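Long-range contact in beta sliding clamp (Borrelia burgdorferi, PDB 6DJ8), which probably tethers DNA polymerases and other proteins to DNA as a ring-shaped head-to-tail homodimer, making replication processive: residues I26-M38 with L80-A92. Sequence-based numbering, arbitrary orientation.
Sequences IEKAKGIILNRNM and LINASNFYDAVKA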
ATOM      1  N   ILE A  26      12.122  -7.321  17.394  1.00 33.89           N
ATOM      2  CA  ILE A  26      11.284  -6.201  17.803  1.00 29.40           C
ATOM      3  C   ILE A  26      10.038  -6.131  16.926  1.00 30.51           C
ATOM      4  O   ILE A  26       8.930  -5.860  17.405  1.00 31.42           O
ATOM      5  CB  ILE A  26      12.066  -4.870  17.739  1.00 31.75           C
ATOM      6  CG1 ILE A  26      13.138  -4.781  18.815  1.00 31.94           C
ATOM      7  CG2 ILE A  26      11.117  -3.717  17.913  1.00 31.68           C
ATOM      8  CD1 ILE A  26      14.170  -3.677  18.456  1.00 37.67           C
ATOM      9  N   GLU A  27      10.214  -6.307  15.618  1.00 32.97           N
ATOM     10  CA  GLU A  27       9.072  -6.293  14.707  1.00 37.01           C
ATOM     11  C   GLU A  27       8.044  -7.337  15.118  1.00 33.29           C
ATOM     12  O   GLU A  27       6.842  -7.051  15.167  1.00 33.84           O
ATOM     13  CB  GLU A  27       9.557  -6.522  13.269  1.00 35.22           C
ATOM     14  CG  GLU A  27       8.519  -6.297  12.181  1.00 46.85           C
ATOM     15  CD  GLU A  27       7.675  -7.535  11.930  1.00 62.27           C
ATOM     16  OE1 GLU A  27       8.145  -8.653  12.240  1.00 64.43           O
ATOM     17  OE2 GLU A  27       6.538  -7.388  11.437  1.00 74.77           O
ATOM     18  N   LYS A  28       8.509  -8.538  15.470  1.00 32.22           N
ATOM     19  CA  LYS A  28       7.604  -9.591  15.920  1.00 37.36           C
ATOM     20  C   LYS A  28       6.929  -9.206  17.224  1.00 36.93           C
ATOM     21  O   LYS A  28       5.698  -9.239  17.325  1.00 37.36           O
ATOM     22  CB  LYS A  28       8.378 -10.904  16.088  1.00 39.58           C
ATOM     23  CG  LYS A  28       8.775 -11.543  14.756  1.00 36.55           C
ATOM     24  CD  LYS A  28       9.768 -12.660  14.971  1.00 39.66           C
ATOM     25  CE  LYS A  28      10.240 -13.232  13.639  1.00 51.63           C
ATOM     26  NZ  LYS A  28      11.039 -14.483  13.811  1.00 57.21           N
ATOM     27  N   ALA A  29       7.721  -8.790  18.226  1.00 39.02           N
ATOM     28  CA  ALA A  29       7.170  -8.533  19.557  1.00 36.09           C
ATOM     29  C   ALA A  29       6.126  -7.427  19.516  1.00 38.53           C
ATOM     30  O   ALA A  29       5.097  -7.505  20.197  1.00 33.74           O
ATOM     31  CB  ALA A  29       8.290  -8.169  20.544  1.00 30.45           C
ATOM     32  N   LYS A  30       6.364  -6.389  18.720  1.00 32.83           N
ATOM     33  CA  LYS A  30       5.430  -5.276  18.736  1.00 36.04           C
ATOM     34  C   LYS A  30       4.180  -5.574  17.931  1.00 40.02           C
ATOM     35  O   LYS A  30       3.263  -4.754  17.911  1.00 43.70           O
ATOM     36  CB  LYS A  30       6.114  -3.996  18.228  1.00 38.83           C
ATOM     37  CG  LYS A  30       6.117  -3.815  16.736  1.00 33.82           C
ATOM     38  CD  LYS A  30       7.037  -2.649  16.340  1.00 38.54           C
ATOM     39  CE  LYS A  30       6.386  -1.743  15.300  1.00 43.32           C
ATOM     40  NZ  LYS A  30       5.938  -2.475  14.089  1.00 43.39           N
ATOM     41  N   GLY A  31       4.103  -6.755  17.316  1.00 41.61           N
ATOM     42  CA  GLY A  31       2.921  -7.099  16.552  1.00 43.58           C
ATOM     43  C   GLY A  31       1.642  -7.059  17.361  1.00 48.55           C
ATOM     44  O   GLY A  31       0.586  -6.724  16.825  1.00 40.42           O
ATOM     45  N   ILE A  32       1.719  -7.327  18.667  1.00 42.80           N
ATOM     46  CA  ILE A  32       0.514  -7.340  19.497  1.00 42.79           C
ATOM     47  C   ILE A  32       0.315  -6.024  20.242  1.00 50.87           C
ATOM     48  O   ILE A  32      -0.624  -5.906  21.031  1.00 52.05           O
ATOM     49  CB  ILE A  32       0.528  -8.513  20.486  1.00 44.85           C
ATOM     50  CG1 ILE A  32       1.801  -8.475  21.337  1.00 37.84           C
ATOM     51  CG2 ILE A  32       0.403  -9.836  19.721  1.00 40.42           C
ATOM     52  CD1 ILE A  32       1.763  -9.438  22.516  1.00 35.89           C
ATOM     53  N   ILE A  33       1.152  -5.023  19.981  1.00 49.23           N
ATOM     54  CA  ILE A  33       1.116  -3.752  20.696  1.00 56.42           C
ATOM     55  C   ILE A  33       0.383  -2.722  19.848  1.00 66.71           C
ATOM     56  O   ILE A  33       0.871  -2.317  18.787  1.00 69.22           O
ATOM     57  CB  ILE A  33       2.531  -3.268  21.039  1.00 50.88           C
ATOM     58  CG1 ILE A  33       3.248  -4.272  21.938  1.00 49.55           C
ATOM     59  CG2 ILE A  33       2.492  -1.895  21.675  1.00 56.83           C
ATOM     60  CD1 ILE A  33       4.576  -3.761  22.471  1.00 48.83           C
ATOM     61  N   LEU A  34      -0.774  -2.275  20.327  1.00 68.72           N
ATOM     62  CA  LEU A  34      -1.446  -1.108  19.758  1.00 71.23           C
ATOM     63  C   LEU A  34      -0.681   0.149  20.157  1.00 74.77           C
ATOM     64  O   LEU A  34      -0.660   0.520  21.333  1.00 75.75           O
ATOM     65  CB  LEU A  34      -2.896  -1.047  20.234  1.00 70.88           C
ATOM     66  CG  LEU A  34      -3.158  -1.509  21.675  1.00 78.68           C
ATOM     67  CD1 LEU A  34      -4.121  -0.568  22.380  1.00 78.16           C
ATOM     68  CD2 LEU A  34      -3.676  -2.960  21.738  1.00 73.05           C
ATOM     69  N   ASN A  35      -0.055   0.809  19.178  1.00 76.41           N
ATOM     70  CA  ASN A  35       0.877   1.913  19.426  1.00 81.05           C
ATOM     71  C   ASN A  35       0.113   3.231  19.509  1.00 84.05           C
ATOM     72  O   ASN A  35      -0.045   3.951  18.522  1.00 81.15           O
ATOM     73  CB  ASN A  35       1.943   1.959  18.338  1.00 80.68           C
ATOM     74  CG  ASN A  35       2.831   3.190  18.434  1.00 78.93           C
ATOM     75  OD1 ASN A  35       3.201   3.630  19.528  1.00 74.94           O
ATOM     76  ND2 ASN A  35       3.171   3.759  17.281  1.00 80.95           N
ATOM     77  N   ARG A  36      -0.349   3.566  20.712  1.00 82.93           N
ATOM     78  CA  ARG A  36      -1.053   4.826  20.899  1.00 87.23           C
ATOM     79  C   ARG A  36      -0.077   5.993  20.951  1.00 87.12           C
ATOM     80  O   ARG A  36       0.079   6.723  19.969  1.00 92.40           O
ATOM     81  CB  ARG A  36      -1.906   4.791  22.169  1.00 88.48           C
ATOM     82  CG  ARG A  36      -3.150   3.932  22.035  1.00 93.78           C
ATOM     83  CD  ARG A  36      -4.227   4.319  23.042  1.00 97.90           C
ATOM     84  NE  ARG A  36      -3.779   4.212  24.428  1.00 92.15           N
ATOM     85  CZ  ARG A  36      -3.539   3.062  25.051  1.00 88.66           C
ATOM     86  NH1 ARG A  36      -3.679   1.914  24.409  1.00 91.75           N
ATOM     87  NH2 ARG A  36      -3.138   3.059  26.314  1.00 85.52           N
ATOM     88  N   ASN A  37       0.594   6.165  22.086  1.00 81.94           N
ATOM     89  CA  ASN A  37       1.382   7.359  22.340  1.00 83.19           C
ATOM     90  C   ASN A  37       2.676   6.962  23.037  1.00 78.22           C
ATOM     91  O   ASN A  37       2.728   5.982  23.786  1.00 72.34           O
ATOM     92  CB  ASN A  37       0.584   8.408  23.137  1.00 90.91           C
ATOM     93  CG  ASN A  37       1.072   8.574  24.559  1.00 89.41           C
ATOM     94  OD1 ASN A  37       2.066   9.253  24.810  1.00 90.00           O
ATOM     95  ND2 ASN A  37       0.351   7.976  25.506  1.00 91.10           N
ATOM     96  N   MET A  38       3.732   7.720  22.738  1.00 68.17           N
ATOM     97  CA  MET A  38       5.069   7.431  23.237  1.00 65.31           C
ATOM     98  C   MET A  38       5.154   7.422  24.759  1.00 65.29           C
ATOM     99  O   MET A  38       6.029   6.746  25.313  1.00 63.64           O
ATOM    100  CB  MET A  38       6.013   8.474  22.638  1.00 69.82           C
ATOM    101  CG  MET A  38       7.384   8.585  23.232  1.00 69.51           C
ATOM    102  SD  MET A  38       8.210   9.973  22.423  1.00 87.28           S
ATOM    103  CE  MET A  38       9.855   9.785  23.061  1.00 56.23           C
ATOM    104  N   LEU A  80      12.299  -0.337  29.842  1.00 38.70           N
ATOM    105  CA  LEU A  80      10.989  -0.232  29.213  1.00 44.51           C
ATOM    106  C   LEU A  80      11.034   0.906  28.199  1.00 47.97           C
ATOM    107  O   LEU A  80      11.329   2.053  28.566  1.00 46.03           O
ATOM    108  CB  LEU A  80       9.914   0.024  30.262  1.00 43.54           C
ATOM    109  CG  LEU A  80       8.459  -0.033  29.818  1.00 46.50           C
ATOM    110  CD1 LEU A  80       8.091  -1.470  29.465  1.00 46.12           C
ATOM    111  CD2 LEU A  80       7.559   0.499  30.934  1.00 53.33           C
ATOM    112  N   ILE A  81      10.766   0.602  26.933  1.00 43.92           N
ATOM    113  CA  ILE A  81      10.917   1.599  25.874  1.00 40.02           C
ATOM    114  C   ILE A  81       9.799   1.448  24.855  1.00 41.14           C
ATOM    115  O   ILE A  81       9.422   0.333  24.489  1.00 38.15           O
ATOM    116  CB  ILE A  81      12.295   1.502  25.194  1.00 39.99           C
ATOM    117  CG1 ILE A  81      12.423   2.526  24.052  1.00 40.23           C
ATOM    118  CG2 ILE A  81      12.540   0.113  24.645  1.00 37.29           C
ATOM    119  CD1 ILE A  81      13.820   2.584  23.524  1.00 33.99           C
ATOM    120  N   ASN A  82       9.267   2.583  24.405  1.00 38.38           N
ATOM    121  CA  ASN A  82       8.257   2.616  23.355  1.00 41.82           C
ATOM    122  C   ASN A  82       8.674   1.761  22.171  1.00 42.60           C
ATOM    123  O   ASN A  82       9.757   1.947  21.616  1.00 33.27           O
ATOM    124  CB  ASN A  82       8.031   4.063  22.925  1.00 44.20           C
ATOM    125  CG  ASN A  82       7.077   4.177  21.772  1.00 43.80           C
ATOM    126  OD1 ASN A  82       7.494   4.326  20.616  1.00 42.96           O
ATOM    127  ND2 ASN A  82       5.785   4.075  22.066  1.00 44.43           N
ATOM    128  N   ALA A  83       7.807   0.804  21.791  1.00 39.48           N
ATOM    129  CA  ALA A  83       8.197  -0.198  20.803  1.00 38.58           C
ATOM    130  C   ALA A  83       8.450   0.425  19.433  1.00 33.13           C
ATOM    131  O   ALA A  83       9.373   0.015  18.726  1.00 35.63           O
ATOM    132  CB  ALA A  83       7.113  -1.274  20.677  1.00 37.32           C
ATOM    133  N   SER A  84       7.596   1.364  19.024  1.00 34.63           N
ATOM    134  CA  SER A  84       7.710   1.981  17.704  1.00 40.36           C
ATOM    135  C   SER A  84       9.010   2.782  17.575  1.00 37.39           C
ATOM    136  O   SER A  84       9.701   2.710  16.549  1.00 37.26           O
ATOM    137  CB  SER A  84       6.482   2.865  17.464  1.00 40.73           C
ATOM    138  OG  SER A  84       6.539   3.521  16.215  1.00 44.04           O
ATOM    139  N   ASN A  85       9.370   3.541  18.612  1.00 39.90           N
ATOM    140  CA  ASN A  85      10.622   4.295  18.559  1.00 35.78           C
ATOM    141  C   ASN A  85      11.829   3.367  18.538  1.00 34.37           C
ATOM    142  O   ASN A  85      12.781   3.591  17.783  1.00 38.01           O
ATOM    143  CB  ASN A  85      10.721   5.258  19.739  1.00 36.47           C
ATOM    144  CG  ASN A  85       9.736   6.396  19.641  1.00 41.30           C
ATOM    145  OD1 ASN A  85       9.096   6.587  18.608  1.00 37.61           O
ATOM    146  ND2 ASN A  85       9.612   7.169  20.716  1.00 45.70           N
ATOM    147  N   PHE A  86      11.808   2.317  19.358  1.00 35.61           N
ATOM    148  CA  PHE A  86      12.937   1.398  19.400  1.00 31.44           C
ATOM    149  C   PHE A  86      13.122   0.709  18.061  1.00 31.64           C
ATOM    150  O   PHE A  86      14.248   0.556  17.578  1.00 36.75           O
ATOM    151  CB  PHE A  86      12.714   0.360  20.507  1.00 32.21           C
ATOM    152  CG  PHE A  86      13.935  -0.432  20.848  1.00 34.36           C
ATOM    153  CD1 PHE A  86      15.195   0.132  20.754  1.00 35.57           C
ATOM    154  CD2 PHE A  86      13.825  -1.755  21.244  1.00 33.98           C
ATOM    155  CE1 PHE A  86      16.323  -0.600  21.063  1.00 31.33           C
ATOM    156  CE2 PHE A  86      14.948  -2.487  21.564  1.00 38.00           C
ATOM    157  CZ  PHE A  86      16.204  -1.903  21.468  1.00 35.18           C
ATOM    158  N   TYR A  87      12.019   0.271  17.453  1.00 32.83           N
ATOM    159  CA  TYR A  87      12.084  -0.310  16.119  1.00 33.19           C
ATOM    160  C   TYR A  87      12.661   0.685  15.119  1.00 34.97           C
ATOM    161  O   TYR A  87      13.496   0.327  14.280  1.00 34.31           O
ATOM    162  CB  TYR A  87      10.684  -0.752  15.685  1.00 34.51           C
ATOM    163  CG  TYR A  87      10.649  -1.477  14.363  1.00 36.72           C
ATOM    164  CD1 TYR A  87      11.375  -2.643  14.182  1.00 33.57           C
ATOM    165  CD2 TYR A  87       9.886  -1.003  13.295  1.00 45.43           C
ATOM    166  CE1 TYR A  87      11.353  -3.331  12.976  1.00 40.94           C
ATOM    167  CE2 TYR A  87       9.855  -1.689  12.070  1.00 43.94           C
ATOM    168  CZ  TYR A  87      10.592  -2.857  11.931  1.00 45.32           C
ATOM    169  OH  TYR A  87      10.589  -3.564  10.756  1.00 51.41           O
ATOM    170  N   ASP A  88      12.207   1.935  15.177  1.00 33.56           N
ATOM    171  CA  ASP A  88      12.732   2.941  14.256  1.00 35.09           C
ATOM    172  C   ASP A  88      14.232   3.114  14.434  1.00 32.33           C
ATOM    173  O   ASP A  88      14.981   3.176  13.447  1.00 35.02           O
ATOM    174  CB  ASP A  88      12.002   4.262  14.467  1.00 32.90           C
ATOM    175  CG  ASP A  88      10.611   4.251  13.867  1.00 37.42           C
ATOM    176  OD1 ASP A  88      10.297   3.302  13.123  1.00 38.95           O
ATOM    177  OD2 ASP A  88       9.829   5.179  14.146  1.00 43.48           O
ATOM    178  N   ALA A  89      14.696   3.144  15.689  1.00 32.73           N
ATOM    179  CA  ALA A  89      16.122   3.295  15.962  1.00 30.50           C
ATOM    180  C   ALA A  89      16.923   2.195  15.288  1.00 34.73           C
ATOM    181  O   ALA A  89      17.929   2.454  14.614  1.00 31.27           O
ATOM    182  CB  ALA A  89      16.362   3.299  17.475  1.00 30.40           C
ATOM    183  N   VAL A  90      16.492   0.950  15.463  1.00 30.59           N
ATOM    184  CA  VAL A  90      17.235  -0.168  14.912  1.00 31.15           C
ATOM    185  C   VAL A  90      17.154  -0.180  13.377  1.00 32.37           C
ATOM    186  O   VAL A  90      18.120  -0.540  12.694  1.00 37.90           O
ATOM    187  CB  VAL A  90      16.707  -1.466  15.562  1.00 39.44           C
ATOM    188  CG1 VAL A  90      17.201  -2.678  14.835  1.00 41.10           C
ATOM    189  CG2 VAL A  90      17.097  -1.483  17.066  1.00 33.21           C
ATOM    190  N   LYS A  91      16.006   0.195  12.810  1.00 34.75           N
ATOM    191  CA  LYS A  91      15.943   0.370  11.359  1.00 34.10           C
ATOM    192  C   LYS A  91      16.886   1.485  10.917  1.00 33.37           C
ATOM    193  O   LYS A  91      17.560   1.383   9.879  1.00 32.18           O
ATOM    194  CB  LYS A  91      14.516   0.697  10.913  1.00 37.14           C
ATOM    195  CG  LYS A  91      13.671  -0.532  10.583  1.00 49.43           C
ATOM    196  CD  LYS A  91      12.290  -0.197  10.005  1.00 56.92           C
ATOM    197  CE  LYS A  91      12.329   0.191   8.509  1.00 64.80           C
ATOM    198  NZ  LYS A  91      13.028   1.461   8.154  1.00 68.93           N
ATOM    199  N   ALA A  92      16.931   2.566  11.693  1.00 31.67           N
ATOM    200  CA  ALA A  92      17.801   3.684  11.335  1.00 34.23           C
ATOM    201  C   ALA A  92      19.244   3.224  11.221  1.00 35.10           C
ATOM    202  O   ALA A  92      19.978   3.696  10.352  1.00 36.34           O
ATOM    203  CB  ALA A  92      17.660   4.800  12.376  1.00 28.50           C
TER
HETATM  204  O   HOH W   1       4.934   1.448  20.249  1.00 44.20           O
HETATM  205  O   HOH W   2       5.464   3.785  24.842  1.00 50.90           O
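I26 sets its side chain as a knob among A83, F86, Y87 and V90. This packs helix 19-29 against helix 83-92 in the N-terminal domain of the ring-forming processivity factor. CD1 of I26 lies over one face of the F86 ring, 3.4 Å from F86 CD2, and also touches CG2 of V90. CG2 of I26, anti to the backbone N, meets Y87 CB at 3.7 Å. L45 of strand 44-50 packs on I26 and A83 from the sheet side. The Y87 ring runs alongside E27, in the same direction. CB of E27 is 3.7 Å from Y87 CE1. The E27 chain bends at chi2 (-86°), which leads its carboxylate away from helix 83-92, and OE1 is hydrogen-bonded to NE2 of H230. The K30 side chain crosses that of Y87 at about a right angle, CE approaching the ring obliquely. K30 CB rests on A83 CB.

Beyond helix 19-29 the chain passes the start of helix 83-92. There N82 is the N-cap: its OD1 accepts from N85 N at 2.9 Å. No direct hydrogen bond joins the segments here; two waters do so instead. One takes the N-H of S84 and gives a weak bond to N35 OD1. The other accepts from N82 ND2 at 2.8 Å and donates to M38 O at 3.1 Å.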